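Local coordinates for protein RhCC (Rhodococcus jostii, PDB 4U5R) that probably acts as a cofactor-independent oxygenase of the tautomerase superfamily and can bind magnesium, at residues B[80-83]-B[84-88]. The protein carries 1 engineered substitution. Numbering follows the deposited sequence.
Sequences ALMM and TVAEE
Leu81 and Val85 touch one turn apart on helix 76-90. This helix is the crossover of a beta-alpha-beta unit, the building motif of the tautomerase superfamily, and links strand 61-68 to strand 100-107. Leu81 CD1 meets Val85 CG2 at 3.7 Å, and the two side chains cross obliquely. Leu81 CG lies anti to the backbone N (chi1 -178°), which sets CG beside its own carbonyl carbon and lets the branch end CD1 reach Val85. Val85 CG2 also packs against Leu81 O, at 3.2 Å. The bent chain of Met82 brings its methyl CE to Ala86 CB at 4.1 Å. Ala86 CB also lies 3.3 Å from Met82 O.

Four i to i+4 backbone bonds join the turns: Thr84 N to Ala80 O, Val85 N to Leu81 O, Ala86 N to Met82 O and Glu87 N to Met83 O. The Val85 N to Leu81 O bond is 2.8 Å long and nearly straight, with an N-H...O angle of 166°.

Leu81 and Val85 face helix 14-32, where both touch Tyr31 and Val85 also meets Ile27. Met82 and Met83 pack on Ile105, and Met83 and Glu87 on Ile103, of strand 100-107. Met83 and Glu87 also pack on Arg114 of a second subunit, so this part of the helix borders the trimer interface, and the carboxylate of Glu87 takes a hydrogen bond at OE1 from Trp101 NE1. Closer to the backbone, Glu87 CG sits 3.3 Å from Met83 O.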
ATOM      1  N   ALA B  80     -10.196   4.035  18.057  1.00 15.79           N
ATOM      2  CA  ALA B  80     -11.071   2.881  18.285  1.00 16.12           C
ATOM      3  C   ALA B  80     -12.444   3.061  17.630  1.00 17.14           C
ATOM      4  O   ALA B  80     -13.010   2.116  17.090  1.00 17.43           O
ATOM      5  CB  ALA B  80     -11.225   2.622  19.780  1.00 18.17           C
ATOM      6  N   LEU B  81     -12.969   4.281  17.675  1.00 15.57           N
ATOM      7  CA  LEU B  81     -14.264   4.588  17.084  1.00 18.30           C
ATOM      8  C   LEU B  81     -14.232   4.435  15.560  1.00 17.86           C
ATOM      9  O   LEU B  81     -15.184   3.940  14.964  1.00 15.83           O
ATOM     10  CB  LEU B  81     -14.696   6.003  17.478  1.00 18.78           C
ATOM     11  CG  LEU B  81     -16.058   6.476  16.975  1.00 19.15           C
ATOM     12  CD1 LEU B  81     -17.150   5.480  17.336  1.00 19.56           C
ATOM     13  CD2 LEU B  81     -16.370   7.846  17.561  1.00 19.79           C
ATOM     14  N   MET B  82     -13.128   4.839  14.939  1.00 16.27           N
ATOM     15  CA  MET B  82     -12.952   4.643  13.504  1.00 13.91           C
ATOM     16  C   MET B  82     -13.066   3.165  13.103  1.00 12.47           C
ATOM     17  O   MET B  82     -13.775   2.819  12.139  1.00 12.81           O
ATOM     18  CB  MET B  82     -11.593   5.192  13.050  1.00 14.58           C
ATOM     19  CG  MET B  82     -11.245   4.848  11.599  1.00 15.90           C
ATOM     20  SD  MET B  82     -12.370   5.663  10.457  1.00 15.30           S
ATOM     21  CE  MET B  82     -12.552   4.399   9.200  1.00 15.97           C
ATOM     22  N   MET B  83     -12.356   2.306  13.835  1.00 13.87           N
ATOM     23  CA  MET B  83     -12.432   0.863  13.613  1.00 12.99           C
ATOM     24  C   MET B  83     -13.841   0.350  13.867  1.00 15.67           C
ATOM     25  O   MET B  83     -14.353  -0.480  13.116  1.00 14.02           O
ATOM     26  CB  MET B  83     -11.434   0.114  14.510  1.00 12.71           C
ATOM     27  CG  MET B  83      -9.993   0.571  14.344  1.00 13.27           C
ATOM     28  SD  MET B  83      -9.460   0.769  12.622  1.00 13.49           S
ATOM     29  CE  MET B  83      -9.481  -0.907  11.955  1.00 11.96           C
ATOM     30  N   THR B  84     -14.475   0.858  14.919  1.00 15.92           N
ATOM     31  CA  THR B  84     -15.812   0.397  15.269  1.00 16.22           C
ATOM     32  C   THR B  84     -16.801   0.753  14.165  1.00 13.14           C
ATOM     33  O   THR B  84     -17.580  -0.086  13.716  1.00 14.95           O
ATOM     34  CB  THR B  84     -16.272   0.990  16.619  1.00 15.08           C
ATOM     35  OG1 THR B  84     -15.407   0.513  17.659  1.00 18.80           O
ATOM     36  CG2 THR B  84     -17.706   0.578  16.931  1.00 23.67           C
ATOM     37  N   VAL B  85     -16.749   1.993  13.698  1.00 14.04           N
ATOM     38  CA  VAL B  85     -17.673   2.427  12.662  1.00 14.22           C
ATOM     39  C   VAL B  85     -17.398   1.741  11.309  1.00 15.80           C
ATOM     40  O   VAL B  85     -18.328   1.376  10.587  1.00 15.87           O
ATOM     41  CB  VAL B  85     -17.625   3.956  12.507  1.00 16.32           C
ATOM     42  CG1 VAL B  85     -18.525   4.397  11.375  1.00 17.56           C
ATOM     43  CG2 VAL B  85     -18.065   4.615  13.807  1.00 18.95           C
ATOM     44  N   ALA B  86     -16.128   1.542  10.979  1.00 13.98           N
ATOM     45  CA  ALA B  86     -15.763   0.824   9.763  1.00 12.58           C
ATOM     46  C   ALA B  86     -16.383  -0.575   9.742  1.00 12.04           C
ATOM     47  O   ALA B  86     -16.959  -0.975   8.739  1.00 11.95           O
ATOM     48  CB  ALA B  86     -14.253   0.726   9.637  1.00 15.18           C
ATOM     49  N   GLU B  87     -16.278  -1.301  10.852  1.00 15.08           N
ATOM     50  CA  GLU B  87     -16.816  -2.659  10.906  1.00 13.67           C
ATOM     51  C   GLU B  87     -18.334  -2.633  10.812  1.00 14.54           C
ATOM     52  O   GLU B  87     -18.944  -3.513  10.203  1.00 14.64           O
ATOM     53  CB  GLU B  87     -16.375  -3.383  12.188  1.00 12.15           C
ATOM     54  CG  GLU B  87     -14.879  -3.642  12.282  1.00 14.87           C
ATOM     55  CD  GLU B  87     -14.388  -4.741  11.352  1.00 12.53           C
ATOM     56  OE1 GLU B  87     -15.217  -5.397  10.677  1.00 15.36           O
ATOM     57  OE2 GLU B  87     -13.154  -4.937  11.299  1.00 16.44           O
ATOM     58  N   GLU B  88     -18.931  -1.601  11.398  1.00 14.85           N
ATOM     59  CA  GLU B  88     -20.378  -1.418  11.340  1.00 16.16           C
ATOM     60  C   GLU B  88     -20.882  -1.280   9.898  1.00 15.67           C
ATOM     61  O   GLU B  88     -21.895  -1.877   9.541  1.00 17.20           O
ATOM     62  CB  GLU B  88     -20.787  -0.200  12.181  1.00 17.40           C
ATOM     63  CG  GLU B  88     -21.008  -0.526  13.654  1.00 23.60           C
ATOM     64  CD  GLU B  88     -21.253   0.702  14.518  1.00 30.50           C
ATOM     65  OE1 GLU B  88     -21.365   1.820  13.967  1.00 23.21           O
ATOM     66  OE2 GLU B  88     -21.317   0.547  15.758  1.00 29.31           O
TER